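Local coordinates for peroxiredoxin (Akkermansia muciniphila, PDB 6KHX), which probably reduces peroxides through a reactive cysteine, as expected of a typical 2-Cys peroxiredoxin of the thioredoxin superfamily, at residues 44-47 and 48-52; 74-78 and 79-83; 28-31 and 32-36; 55-58 and 59-62. All coordinates share one frame; numbering follows the deposited sequence.

Contact 1: 44-47 and 48-52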
ATOM      1  N   ASP B  44     -15.580  38.104  17.701  1.00 34.42           N
ATOM      2  CA  ASP B  44     -16.204  39.420  17.738  1.00 34.23           C
ATOM      3  C   ASP B  44     -17.246  39.477  18.852  1.00 35.64           C
ATOM      4  O   ASP B  44     -17.847  38.464  19.219  1.00 32.55           O
ATOM      5  CB  ASP B  44     -16.876  39.748  16.397  1.00 40.98           C
ATOM      6  CG  ASP B  44     -15.886  40.109  15.299  1.00 36.82           C
ATOM      7  OD1 ASP B  44     -14.668  40.145  15.561  1.00 33.43           O
ATOM      8  OD2 ASP B  44     -16.339  40.374  14.167  1.00 36.35           O
ATOM      9  N   PHE B  45     -17.460  40.686  19.381  1.00 35.61           N
ATOM     10  CA  PHE B  45     -18.465  40.963  20.418  1.00 37.93           C
ATOM     11  C   PHE B  45     -18.157  40.251  21.732  1.00 33.37           C
ATOM     12  O   PHE B  45     -19.071  39.850  22.453  1.00 37.54           O
ATOM     13  CB  PHE B  45     -19.886  40.616  19.963  1.00 36.43           C
ATOM     14  CG  PHE B  45     -20.320  41.347  18.736  1.00 40.30           C
ATOM     15  CD1 PHE B  45     -20.729  42.665  18.813  1.00 37.82           C
ATOM     16  CD2 PHE B  45     -20.328  40.716  17.505  1.00 38.76           C
ATOM     17  CE1 PHE B  45     -21.135  43.347  17.678  1.00 44.76           C
ATOM     18  CE2 PHE B  45     -20.734  41.391  16.368  1.00 39.44           C
ATOM     19  CZ  PHE B  45     -21.137  42.709  16.455  1.00 43.64           C
ATOM     20  N   THR B  46     -16.881  40.061  22.051  1.00 38.16           N
ATOM     21  CA  THR B  46     -16.542  39.503  23.356  1.00 41.40           C
ATOM     22  C   THR B  46     -15.874  40.574  24.215  1.00 40.41           C
ATOM     23  O   THR B  46     -16.305  41.731  24.202  1.00 42.72           O
ATOM     24  CB  THR B  46     -15.670  38.243  23.227  1.00 43.02           C
ATOM     25  OG1 THR B  46     -14.595  38.466  22.307  1.00 46.47           O
ATOM     26  CG2 THR B  46     -16.508  37.073  22.741  1.00 37.79           C
ATOM     27  N   PHE B  47     -14.836  40.205  24.970  1.00 44.82           N
ATOM     28  CA  PHE B  47     -14.398  40.999  26.118  1.00 42.59           C
ATOM     29  C   PHE B  47     -12.985  41.547  25.950  1.00 42.24           C
ATOM     30  O   PHE B  47     -12.824  42.762  25.817  1.00 43.79           O
ATOM     31  CB  PHE B  47     -14.533  40.136  27.374  1.00 42.54           C
ATOM     32  CG  PHE B  47     -15.775  39.281  27.381  1.00 45.09           C
ATOM     33  CD1 PHE B  47     -17.020  39.833  27.104  1.00 40.19           C
ATOM     34  CD2 PHE B  47     -15.691  37.917  27.629  1.00 41.15           C
ATOM     35  CE1 PHE B  47     -18.156  39.038  27.089  1.00 43.05           C
ATOM     36  CE2 PHE B  47     -16.826  37.119  27.622  1.00 36.41           C
ATOM     37  CZ  PHE B  47     -18.060  37.678  27.353  1.00 33.96           C
ATOM     38  N   VAL B  48     -11.951  40.698  25.972  1.00 41.23           N
ATOM     39  CA  VAL B  48     -10.581  41.183  25.803  1.00 42.00           C
ATOM     40  C   VAL B  48     -10.348  41.644  24.370  1.00 43.87           C
ATOM     41  O   VAL B  48      -9.615  42.614  24.118  1.00 44.16           O
ATOM     42  CB  VAL B  48      -9.575  40.089  26.202  1.00 38.92           C
ATOM     43  CG1 VAL B  48      -8.141  40.580  26.007  1.00 42.18           C
ATOM     44  CG2 VAL B  48      -9.791  39.667  27.630  1.00 40.93           C
ATOM     45  N   CYS B  49     -10.969  40.958  23.417  1.00 41.75           N
ATOM     46  CA  CYS B  49     -10.730  41.245  22.007  1.00 39.95           C
ATOM     47  C   CYS B  49     -11.009  42.702  21.653  1.00 45.59           C
ATOM     48  O   CYS B  49     -10.160  43.321  20.983  1.00 44.81           O
ATOM     49  CB  CYS B  49     -11.554  40.263  21.165  1.00 40.46           C
ATOM     50  SG  CYS B  49     -11.525  38.523  21.805  1.00 55.69           S
ATOM     51  N   PRO B  50     -12.137  43.315  22.059  1.00 44.52           N
ATOM     52  CA  PRO B  50     -12.316  44.747  21.759  1.00 42.49           C
ATOM     53  C   PRO B  50     -11.274  45.638  22.416  1.00 44.20           C
ATOM     54  O   PRO B  50     -10.887  46.648  21.820  1.00 42.26           O
ATOM     55  CB  PRO B  50     -13.733  45.046  22.274  1.00 43.03           C
ATOM     56  CG  PRO B  50     -14.032  43.968  23.238  1.00 42.62           C
ATOM     57  CD  PRO B  50     -13.341  42.754  22.700  1.00 41.89           C
ATOM     58  N   THR B  51     -10.813  45.314  23.627  1.00 40.25           N
ATOM     59  CA  THR B  51      -9.788  46.155  24.239  1.00 44.83           C
ATOM     60  C   THR B  51      -8.488  46.096  23.451  1.00 44.85           C
ATOM     61  O   THR B  51      -7.833  47.124  23.248  1.00 46.49           O
ATOM     62  CB  THR B  51      -9.566  45.762  25.698  1.00 45.33           C
ATOM     63  OG1 THR B  51      -8.727  44.603  25.781  1.00 39.13           O
ATOM     64  CG2 THR B  51     -10.891  45.470  26.333  1.00 47.62           C
ATOM     65  N   GLU B  52      -8.116  44.909  22.969  1.00 44.21           N
ATOM     66  CA  GLU B  52      -6.914  44.808  22.144  1.00 39.93           C
ATOM     67  C   GLU B  52      -7.081  45.570  20.833  1.00 40.39           C
ATOM     68  O   GLU B  52      -6.176  46.304  20.412  1.00 39.58           O
ATOM     69  CB  GLU B  52      -6.575  43.338  21.893  1.00 35.82           C
ATOM     70  CG  GLU B  52      -6.328  42.558  23.178  1.00 37.64           C
ATOM     71  CD  GLU B  52      -5.852  41.137  22.937  1.00 39.67           C
ATOM     72  OE1 GLU B  52      -4.681  40.836  23.260  1.00 37.14           O
ATOM     73  OE2 GLU B  52      -6.649  40.326  22.416  1.00 37.57           O
TER
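Thr46 and Phe47 meet Cys49, Pro50 and Thr51 in a buried local contact, where the loop after strand 35-40 turns into helix 48-58. With Pro42, these residues spell the Pro-x-x-x-Thr-x-x-Cys motif of peroxiredoxins, which makes Cys49 the probable peroxidatic cysteine. Thr46 carries OG1 between its backbone N and carbonyl carbon (chi1 47°), and this rotation brings the hydroxyl to 3.1 Å from Cys49 SG. The same OG1 is hydrogen-bonded to Lys43 O, which anchors it in the loop. The Phe47 ring folds back over its neighbour, with Thr46 CB 4.2 Å above the centre of one face. Pro50 presents its ring to two carbonyls at once: CG lies 3.3 Å from Thr46 O and 3.1 Å from Phe47 O. On its other contacts, Pro50 packs on Trp84 and Ile94 and on Val201 of the second subunit. Putting a glycine at Pro50 removes that ring and would probably open a gap beside the Thr46 and Phe47 carbonyls, leaving the turn before the helix freer to move. The second subunit also packs around the start of the helix, with its Cys183 against Val48. In the first turn, Val48 O takes two donors: Glu52 N at 3.0 Å, and Thr51 OG1 at 2.7 Å, lying in the carbonyl plane on a lone pair.

Contact 2: 74-78 and 79-83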
ATOM      1  N   SER B  74      -9.887  37.516  12.811  1.00 28.69           N
ATOM      2  CA  SER B  74     -10.595  36.463  13.523  1.00 32.58           C
ATOM      3  C   SER B  74     -11.369  35.647  12.502  1.00 31.87           C
ATOM      4  O   SER B  74     -11.500  36.040  11.338  1.00 27.07           O
ATOM      5  CB  SER B  74     -11.550  37.024  14.587  1.00 27.97           C
ATOM      6  OG  SER B  74     -12.798  37.380  14.010  1.00 29.94           O
ATOM      7  N   THR B  75     -11.915  34.513  12.950  1.00 29.56           N
ATOM      8  CA  THR B  75     -12.672  33.640  12.063  1.00 30.97           C
ATOM      9  C   THR B  75     -14.131  34.056  11.931  1.00 32.44           C
ATOM     10  O   THR B  75     -14.931  33.287  11.389  1.00 33.70           O
ATOM     11  CB  THR B  75     -12.581  32.175  12.515  1.00 32.52           C
ATOM     12  OG1 THR B  75     -13.083  32.030  13.848  1.00 36.49           O
ATOM     13  CG2 THR B  75     -11.143  31.686  12.457  1.00 31.37           C
ATOM     14  N   ASP B  76     -14.498  35.236  12.432  1.00 30.73           N
ATOM     15  CA  ASP B  76     -15.821  35.794  12.196  1.00 31.27           C
ATOM     16  C   ASP B  76     -15.923  36.352  10.779  1.00 32.54           C
ATOM     17  O   ASP B  76     -14.920  36.630  10.113  1.00 31.52           O
ATOM     18  CB  ASP B  76     -16.128  36.895  13.206  1.00 32.90           C
ATOM     19  CG  ASP B  76     -16.055  36.402  14.629  1.00 36.08           C
ATOM     20  OD1 ASP B  76     -16.923  35.593  15.027  1.00 36.57           O
ATOM     21  OD2 ASP B  76     -15.115  36.802  15.341  1.00 34.79           O
ATOM     22  N   SER B  77     -17.160  36.523  10.322  1.00 33.06           N
ATOM     23  CA  SER B  77     -17.397  37.051   8.988  1.00 32.06           C
ATOM     24  C   SER B  77     -17.067  38.544   8.914  1.00 35.88           C
ATOM     25  O   SER B  77     -16.953  39.245   9.925  1.00 35.94           O
ATOM     26  CB  SER B  77     -18.849  36.824   8.576  1.00 33.51           C
ATOM     27  OG  SER B  77     -19.683  37.860   9.071  1.00 37.69           O
ATOM     28  N   GLU B  78     -16.935  39.033   7.680  1.00 31.47           N
ATOM     29  CA  GLU B  78     -16.726  40.458   7.464  1.00 33.04           C
ATOM     30  C   GLU B  78     -17.932  41.272   7.917  1.00 38.81           C
ATOM     31  O   GLU B  78     -17.789  42.448   8.273  1.00 38.35           O
ATOM     32  CB  GLU B  78     -16.423  40.727   5.985  1.00 36.19           C
ATOM     33  CG  GLU B  78     -17.602  40.519   5.017  1.00 32.21           C
ATOM     34  CD  GLU B  78     -17.841  39.049   4.645  1.00 37.11           C
ATOM     35  OE1 GLU B  78     -17.326  38.146   5.339  1.00 36.15           O
ATOM     36  OE2 GLU B  78     -18.543  38.792   3.644  1.00 33.48           O
ATOM     37  N   PHE B  79     -19.124  40.668   7.915  1.00 38.22           N
ATOM     38  CA  PHE B  79     -20.315  41.374   8.372  1.00 38.61           C
ATOM     39  C   PHE B  79     -20.368  41.494   9.893  1.00 42.24           C
ATOM     40  O   PHE B  79     -20.824  42.514  10.414  1.00 42.66           O
ATOM     41  CB  PHE B  79     -21.571  40.693   7.831  1.00 34.78           C
ATOM     42  CG  PHE B  79     -21.835  40.991   6.385  1.00 37.71           C
ATOM     43  CD1 PHE B  79     -21.251  40.236   5.384  1.00 41.77           C
ATOM     44  CD2 PHE B  79     -22.656  42.050   6.025  1.00 41.17           C
ATOM     45  CE1 PHE B  79     -21.493  40.525   4.051  1.00 42.73           C
ATOM     46  CE2 PHE B  79     -22.900  42.341   4.696  1.00 36.82           C
ATOM     47  CZ  PHE B  79     -22.318  41.581   3.709  1.00 37.90           C
ATOM     48  N   SER B  80     -19.894  40.490  10.628  1.00 39.05           N
ATOM     49  CA  SER B  80     -19.760  40.673  12.070  1.00 36.50           C
ATOM     50  C   SER B  80     -18.733  41.754  12.388  1.00 43.42           C
ATOM     51  O   SER B  80     -18.954  42.589  13.271  1.00 43.74           O
ATOM     52  CB  SER B  80     -19.391  39.355  12.739  1.00 40.01           C
ATOM     53  OG  SER B  80     -20.465  38.441  12.646  1.00 43.00           O
ATOM     54  N   HIS B  81     -17.600  41.755  11.675  1.00 43.04           N
ATOM     55  CA  HIS B  81     -16.612  42.818  11.842  1.00 38.39           C
ATOM     56  C   HIS B  81     -17.232  44.188  11.578  1.00 43.77           C
ATOM     57  O   HIS B  81     -17.063  45.128  12.367  1.00 43.29           O
ATOM     58  CB  HIS B  81     -15.435  42.589  10.893  1.00 29.70           C
ATOM     59  CG  HIS B  81     -14.605  41.386  11.217  1.00 35.00           C
ATOM     60  ND1 HIS B  81     -14.801  40.623  12.348  1.00 37.16           N
ATOM     61  CD2 HIS B  81     -13.585  40.802  10.542  1.00 31.65           C
ATOM     62  CE1 HIS B  81     -13.931  39.627  12.362  1.00 33.97           C
ATOM     63  NE2 HIS B  81     -13.182  39.714  11.277  1.00 31.72           N
ATOM     64  N   TRP B  82     -17.945  44.318  10.458  1.00 40.98           N
ATOM     65  CA  TRP B  82     -18.553  45.594  10.099  1.00 40.47           C
ATOM     66  C   TRP B  82     -19.587  46.032  11.132  1.00 45.27           C
ATOM     67  O   TRP B  82     -19.627  47.203  11.522  1.00 44.56           O
ATOM     68  CB  TRP B  82     -19.174  45.495   8.706  1.00 42.04           C
ATOM     69  CG  TRP B  82     -20.120  46.609   8.395  1.00 48.52           C
ATOM     70  CD1 TRP B  82     -19.813  47.833   7.873  1.00 45.37           C
ATOM     71  CD2 TRP B  82     -21.540  46.600   8.593  1.00 42.58           C
ATOM     72  NE1 TRP B  82     -20.956  48.585   7.735  1.00 48.13           N
ATOM     73  CE2 TRP B  82     -22.027  47.849   8.170  1.00 42.41           C
ATOM     74  CE3 TRP B  82     -22.444  45.652   9.087  1.00 43.14           C
ATOM     75  CZ2 TRP B  82     -23.378  48.176   8.224  1.00 47.02           C
ATOM     76  CZ3 TRP B  82     -23.782  45.978   9.140  1.00 40.77           C
ATOM     77  CH2 TRP B  82     -24.238  47.229   8.711  1.00 44.60           C
ATOM     78  N   ALA B  83     -20.441  45.111  11.580  1.00 43.55           N
ATOM     79  CA  ALA B  83     -21.391  45.443  12.633  1.00 40.96           C
ATOM     80  C   ALA B  83     -20.672  45.881  13.905  1.00 42.87           C
ATOM     81  O   ALA B  83     -21.131  46.791  14.605  1.00 43.53           O
ATOM     82  CB  ALA B  83     -22.304  44.247  12.908  1.00 36.22           C
TER
HETATM   83  O   HOH W   1     -21.999  37.186   9.846  1.00 36.69           O
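A chi1 of 85° tucks Ser77 OG between its own backbone N and carbonyl carbon, facing the amides of Phe79 and Ser80, while a chi1 of -68° sets the His81 ring beside its backbone N and back over Ser77 O. Ser77 is thereby the N-cap of helix 78-85: its OG accepts from Ser80 N at 3.1 Å and only weakly from Phe79 N. Ser77 O takes a nearly straight bond from His81 N (170°) and also lies 3.4 Å above one face of the His81 imidazole, offset toward the rim. At the edge of that ring, in its plane, Ser74 OG comes to 3.0 Å from His81 CE1; the hydroxyl itself donates to Asp76 OD2. In this thioredoxin fold, the turn joins strand 68-74 to the following helix, and both imidazole nitrogens have partners beyond it, ND1 with Asp44 OD2 and NE2 with Val102 O. Replacing His81 with a leucine removes both nitrogens and would probably leave Asp44 OD2 and Val102 O without their shared partner. Glu78 runs beside Phe79, its OE2 at the ring edge 3.4 Å from Phe79 CE1, and forms a salt bridge with Lys43 of the third subunit. Ser80 OG bonds to Ser80 OG of that same subunit.

Contact 3: 28-31 and 32-36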
ATOM      1  N   ASP B  28       0.138  40.708   0.566  1.00 38.47           N
ATOM      2  CA  ASP B  28       0.993  40.954  -0.593  1.00 39.78           C
ATOM      3  C   ASP B  28       1.263  42.441  -0.772  1.00 42.34           C
ATOM      4  O   ASP B  28       2.391  42.843  -1.085  1.00 43.22           O
ATOM      5  CB  ASP B  28       0.342  40.381  -1.853  1.00 37.59           C
ATOM      6  CG  ASP B  28       0.430  38.869  -1.924  1.00 50.09           C
ATOM      7  OD1 ASP B  28       1.149  38.268  -1.093  1.00 50.34           O
ATOM      8  OD2 ASP B  28      -0.234  38.279  -2.804  1.00 53.53           O
ATOM      9  N   GLN B  29       0.232  43.271  -0.571  1.00 33.74           N
ATOM     10  CA  GLN B  29       0.345  44.707  -0.795  1.00 32.71           C
ATOM     11  C   GLN B  29       1.475  45.333   0.011  1.00 36.24           C
ATOM     12  O   GLN B  29       2.012  46.372  -0.386  1.00 39.76           O
ATOM     13  CB  GLN B  29      -0.977  45.389  -0.452  1.00 35.15           C
ATOM     14  CG  GLN B  29      -1.416  45.166   0.979  1.00 33.51           C
ATOM     15  CD  GLN B  29      -2.790  45.717   1.249  1.00 36.99           C
ATOM     16  OE1 GLN B  29      -3.003  46.931   1.220  1.00 44.44           O
ATOM     17  NE2 GLN B  29      -3.744  44.827   1.487  1.00 37.74           N
ATOM     18  N   PHE B  30       1.843  44.736   1.144  1.00 34.56           N
ATOM     19  CA  PHE B  30       2.863  45.323   2.001  1.00 38.76           C
ATOM     20  C   PHE B  30       4.269  44.854   1.671  1.00 36.32           C
ATOM     21  O   PHE B  30       5.233  45.467   2.148  1.00 36.52           O
ATOM     22  CB  PHE B  30       2.568  45.020   3.479  1.00 36.07           C
ATOM     23  CG  PHE B  30       1.195  45.430   3.911  1.00 35.21           C
ATOM     24  CD1 PHE B  30       0.824  46.765   3.897  1.00 36.39           C
ATOM     25  CD2 PHE B  30       0.269  44.482   4.320  1.00 34.52           C
ATOM     26  CE1 PHE B  30      -0.449  47.152   4.286  1.00 37.35           C
ATOM     27  CE2 PHE B  30      -1.001  44.858   4.711  1.00 35.83           C
ATOM     28  CZ  PHE B  30      -1.364  46.196   4.694  1.00 37.97           C
ATOM     29  N   LYS B  31       4.414  43.802   0.865  1.00 37.25           N
ATOM     30  CA  LYS B  31       5.741  43.280   0.568  1.00 36.98           C
ATOM     31  C   LYS B  31       6.592  44.351  -0.096  1.00 38.76           C
ATOM     32  O   LYS B  31       6.160  45.003  -1.051  1.00 42.55           O
ATOM     33  CB  LYS B  31       5.652  42.043  -0.323  1.00 37.54           C
ATOM     34  CG  LYS B  31       5.245  40.771   0.397  1.00 39.67           C
ATOM     35  CD  LYS B  31       5.684  39.543  -0.396  1.00 37.18           C
ATOM     36  CE  LYS B  31       4.834  38.331  -0.047  1.00 44.40           C
ATOM     37  NZ  LYS B  31       5.169  37.162  -0.896  1.00 45.24           N
ATOM     38  N   GLY B  32       7.792  44.554   0.440  1.00 34.58           N
ATOM     39  CA  GLY B  32       8.678  45.576  -0.051  1.00 31.72           C
ATOM     40  C   GLY B  32       8.335  46.981   0.389  1.00 38.89           C
ATOM     41  O   GLY B  32       9.088  47.907   0.071  1.00 43.58           O
ATOM     42  N   LYS B  33       7.233  47.175   1.114  1.00 40.76           N
ATOM     43  CA  LYS B  33       6.781  48.509   1.489  1.00 38.33           C
ATOM     44  C   LYS B  33       6.650  48.693   2.993  1.00 38.68           C
ATOM     45  O   LYS B  33       7.136  49.695   3.530  1.00 38.79           O
ATOM     46  CB  LYS B  33       5.435  48.824   0.819  1.00 37.93           C
ATOM     47  CG  LYS B  33       5.415  48.656  -0.690  1.00 46.12           C
ATOM     48  CD  LYS B  33       4.063  49.068  -1.250  1.00 51.20           C
ATOM     49  CE  LYS B  33       3.973  48.851  -2.748  1.00 57.89           C
ATOM     50  NZ  LYS B  33       2.588  49.123  -3.238  1.00 61.39           N
ATOM     51  N   LYS B  34       6.001  47.763   3.696  1.00 42.20           N
ATOM     52  CA  LYS B  34       5.762  47.922   5.124  1.00 42.23           C
ATOM     53  C   LYS B  34       5.991  46.608   5.865  1.00 34.91           C
ATOM     54  O   LYS B  34       5.776  45.523   5.320  1.00 37.51           O
ATOM     55  CB  LYS B  34       4.334  48.423   5.391  1.00 40.18           C
ATOM     56  CG  LYS B  34       4.020  49.764   4.751  1.00 36.22           C
ATOM     57  CD  LYS B  34       2.723  50.347   5.272  1.00 42.48           C
ATOM     58  CE  LYS B  34       2.638  51.835   4.950  1.00 60.22           C
ATOM     59  NZ  LYS B  34       3.821  52.612   5.446  1.00 52.69           N
ATOM     60  N   TYR B  35       6.425  46.718   7.119  1.00 34.60           N
ATOM     61  CA  TYR B  35       6.312  45.602   8.048  1.00 33.07           C
ATOM     62  C   TYR B  35       4.842  45.367   8.363  1.00 34.61           C
ATOM     63  O   TYR B  35       3.989  46.215   8.104  1.00 34.83           O
ATOM     64  CB  TYR B  35       7.049  45.886   9.355  1.00 30.19           C
ATOM     65  CG  TYR B  35       8.492  46.283   9.197  1.00 32.45           C
ATOM     66  CD1 TYR B  35       8.836  47.593   8.871  1.00 35.45           C
ATOM     67  CD2 TYR B  35       9.514  45.363   9.387  1.00 32.42           C
ATOM     68  CE1 TYR B  35      10.152  47.969   8.727  1.00 30.94           C
ATOM     69  CE2 TYR B  35      10.838  45.733   9.243  1.00 34.82           C
ATOM     70  CZ  TYR B  35      11.148  47.037   8.914  1.00 32.26           C
ATOM     71  OH  TYR B  35      12.459  47.414   8.771  1.00 35.57           O
ATOM     72  N   VAL B  36       4.536  44.195   8.907  1.00 32.70           N
ATOM     73  CA  VAL B  36       3.166  43.875   9.293  1.00 32.98           C
ATOM     74  C   VAL B  36       3.171  43.324  10.710  1.00 32.47           C
ATOM     75  O   VAL B  36       3.946  42.417  11.028  1.00 30.40           O
ATOM     76  CB  VAL B  36       2.499  42.875   8.328  1.00 34.38           C
ATOM     77  CG1 VAL B  36       1.060  42.619   8.755  1.00 29.60           C
ATOM     78  CG2 VAL B  36       2.547  43.389   6.902  1.00 32.52           C
TER
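Phe30 and Val36 form the close-packed side of this local contact, while Lys31 and Lys33 lie on its solvent side. Val36 CG2 approaches the Phe30 ring obliquely, 3.6 Å from CD2, and the two side chains run at about a right angle to each other. Near the other ortho carbon the fit is looser, with Lys34 CB 4.2 Å from Phe30 CD1. One ring face is occupied by Gln29 CG, 3.6 Å above its centre. Phe30 keeps CG beside its backbone N (chi1 -54°), which swings the ring inward to Val36 and to Ala69 of strand 68-74. The backbone is pinned as well: Phe30 O accepts from Lys33 N at 2.8 Å, from above the carbonyl plane, and from Lys34 N at 2.9 Å, in that plane on a lone pair. The first of these bonds closes a type II beta turn over residues 30-33, with Gly32 at the third position, where its positive phi of 77° suits a residue without a side chain. The turn feeds strand 35-40, an inner strand of the thioredoxin-fold sheet lying between 68-74 and 138-143; Gly32 and Val36 bond through their backbones to Lys145 and Ile143. Outward, the fit slackens. Lys33 runs its extended chain alongside the carbonyl of Gln29, four residues back, with CD 3.5 Å from Gln29 O, and Lys34 NZ has a long, weak ion pair with Asp67. Exposed Gln29 ties back to the loop through NE2, bonded to Ser26 O.

Contact 4: 55-58 and 59-62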
ATOM      1  N   GLY B  55      -7.060  49.364  21.584  1.00 41.20           N
ATOM      2  CA  GLY B  55      -5.725  49.804  21.940  1.00 39.45           C
ATOM      3  C   GLY B  55      -4.800  49.885  20.739  1.00 47.03           C
ATOM      4  O   GLY B  55      -4.018  50.830  20.612  1.00 51.03           O
ATOM      5  N   PHE B  56      -4.889  48.906  19.830  1.00 45.90           N
ATOM      6  CA  PHE B  56      -4.106  48.990  18.598  1.00 41.45           C
ATOM      7  C   PHE B  56      -4.515  50.204  17.773  1.00 42.78           C
ATOM      8  O   PHE B  56      -3.677  50.824  17.107  1.00 41.82           O
ATOM      9  CB  PHE B  56      -4.251  47.708  17.775  1.00 44.43           C
ATOM     10  CG  PHE B  56      -3.185  46.683  18.057  1.00 38.76           C
ATOM     11  CD1 PHE B  56      -1.881  46.888  17.642  1.00 36.05           C
ATOM     12  CD2 PHE B  56      -3.496  45.501  18.710  1.00 32.99           C
ATOM     13  CE1 PHE B  56      -0.900  45.948  17.901  1.00 31.45           C
ATOM     14  CE2 PHE B  56      -2.523  44.559  18.964  1.00 28.78           C
ATOM     15  CZ  PHE B  56      -1.223  44.782  18.557  1.00 29.20           C
ATOM     16  N   GLN B  57      -5.807  50.546  17.784  1.00 45.83           N
ATOM     17  CA  GLN B  57      -6.234  51.773  17.113  1.00 41.96           C
ATOM     18  C   GLN B  57      -5.597  53.006  17.749  1.00 48.01           C
ATOM     19  O   GLN B  57      -5.183  53.933  17.043  1.00 48.52           O
ATOM     20  CB  GLN B  57      -7.754  51.889  17.135  1.00 41.23           C
ATOM     21  CG  GLN B  57      -8.283  53.156  16.485  1.00 47.07           C
ATOM     22  CD  GLN B  57      -7.978  53.237  14.999  1.00 46.99           C
ATOM     23  OE1 GLN B  57      -8.053  52.239  14.280  1.00 45.88           O
ATOM     24  NE2 GLN B  57      -7.651  54.433  14.527  1.00 42.21           N
ATOM     25  N   GLU B  58      -5.521  53.041  19.086  1.00 46.12           N
ATOM     26  CA  GLU B  58      -4.981  54.216  19.767  1.00 48.24           C
ATOM     27  C   GLU B  58      -3.495  54.393  19.492  1.00 51.15           C
ATOM     28  O   GLU B  58      -3.002  55.527  19.448  1.00 49.85           O
ATOM     29  CB  GLU B  58      -5.202  54.118  21.285  1.00 51.43           C
ATOM     30  CG  GLU B  58      -6.616  53.771  21.760  1.00 50.32           C
ATOM     31  CD  GLU B  58      -7.633  54.888  21.565  1.00 67.12           C
ATOM     32  OE1 GLU B  58      -7.391  55.804  20.752  1.00 71.97           O
ATOM     33  OE2 GLU B  58      -8.690  54.847  22.235  1.00 73.81           O
ATOM     34  N   ALA B  59      -2.769  53.292  19.320  1.00 49.70           N
ATOM     35  CA  ALA B  59      -1.340  53.313  19.049  1.00 46.24           C
ATOM     36  C   ALA B  59      -1.022  53.289  17.557  1.00 43.02           C
ATOM     37  O   ALA B  59       0.132  53.066  17.184  1.00 45.96           O
ATOM     38  CB  ALA B  59      -0.659  52.133  19.751  1.00 39.86           C
ATOM     39  N   LEU B  60      -2.019  53.508  16.697  1.00 40.78           N
ATOM     40  CA  LEU B  60      -1.793  53.347  15.267  1.00 45.48           C
ATOM     41  C   LEU B  60      -0.711  54.291  14.760  1.00 46.77           C
ATOM     42  O   LEU B  60       0.049  53.931  13.856  1.00 50.75           O
ATOM     43  CB  LEU B  60      -3.094  53.568  14.496  1.00 43.83           C
ATOM     44  CG  LEU B  60      -3.103  53.047  13.059  1.00 42.24           C
ATOM     45  CD1 LEU B  60      -2.635  51.600  13.015  1.00 44.79           C
ATOM     46  CD2 LEU B  60      -4.483  53.192  12.438  1.00 45.86           C
ATOM     47  N   GLY B  61      -0.611  55.490  15.339  1.00 47.04           N
ATOM     48  CA  GLY B  61       0.414  56.422  14.902  1.00 42.85           C
ATOM     49  C   GLY B  61       1.816  55.919  15.188  1.00 45.41           C
ATOM     50  O   GLY B  61       2.732  56.113  14.383  1.00 49.16           O
ATOM     51  N   GLU B  62       2.000  55.253  16.332  1.00 44.41           N
ATOM     52  CA  GLU B  62       3.308  54.703  16.671  1.00 47.27           C
ATOM     53  C   GLU B  62       3.758  53.655  15.658  1.00 48.09           C
ATOM     54  O   GLU B  62       4.954  53.552  15.355  1.00 41.96           O
ATOM     55  CB  GLU B  62       3.268  54.093  18.074  1.00 45.76           C
ATOM     56  CG  GLU B  62       3.048  55.108  19.178  1.00 50.66           C
ATOM     57  CD  GLU B  62       4.131  56.170  19.224  1.00 62.96           C
ATOM     58  OE1 GLU B  62       5.332  55.809  19.251  1.00 58.23           O
ATOM     59  OE2 GLU B  62       3.775  57.370  19.204  1.00 62.44           O
TER
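Ala59 and Leu60 sit against the last turn of helix 48-58, at the break in the helical path where helix 60-65 takes over. Ala59 is the hinge residue between them: the first to leave the helical conformation, and at the N-cap position of the next helix. Its amide still completes an alpha-helical bond, Ala59 N donating to Gly55 O at 3.0 Å, and Ala59 CB lies 3.7 Å from Gly55 O. One residue on, a three-residue spacing replaces the four-residue one at the break: Leu60 N donates to Gln57 O at 3.2 Å, but from well above the carbonyl plane (71°) and thus off the lone pairs. Gln57 starts with CG anti to its backbone N (chi1 179°) and then bends at chi2, which turns the amide back toward Leu60, NE2 4.0 Å from Leu60 CD2. The next shell fixes these groups. Gln57 OE1 accepts from Ser98 N, and Glu58 OE2 forms a salt bridge with Arg89. Toward the interior, Phe56 stacks on Phe39 of strand 35-40, Leu60 reaches Val70 of strand 68-74, and Ala59 touches Ile163 of helix 163-179. The break thus rests on both the sheet and that long helix. Leu60 CB itself lies 3.3 Å from Gln57 O.

Along the chain the order is contact 3, contact 1, contact 4, contact 2, all inside one AhpC/TSA thioredoxin-fold unit. Contact 3 leads into strand 35-40; contacts 1 and 4 share helix 48-58, with centres 16 Å apart; and contact 2 follows strand 68-74, the neighbour of 35-40 in the sheet. Contacts 1 and 2, 13 Å between centres, touch directly: Asp44 N meets Asp76 OD2 at 2.7 Å. Both also reach the third subunit, so the region around the probable peroxidatic cysteine lies at, and may be sensitive to, a subunit interface of the ten-chain assembly. Contact 3 lies on the far side of the chain's centre from contact 1, their centres about 27 Å apart.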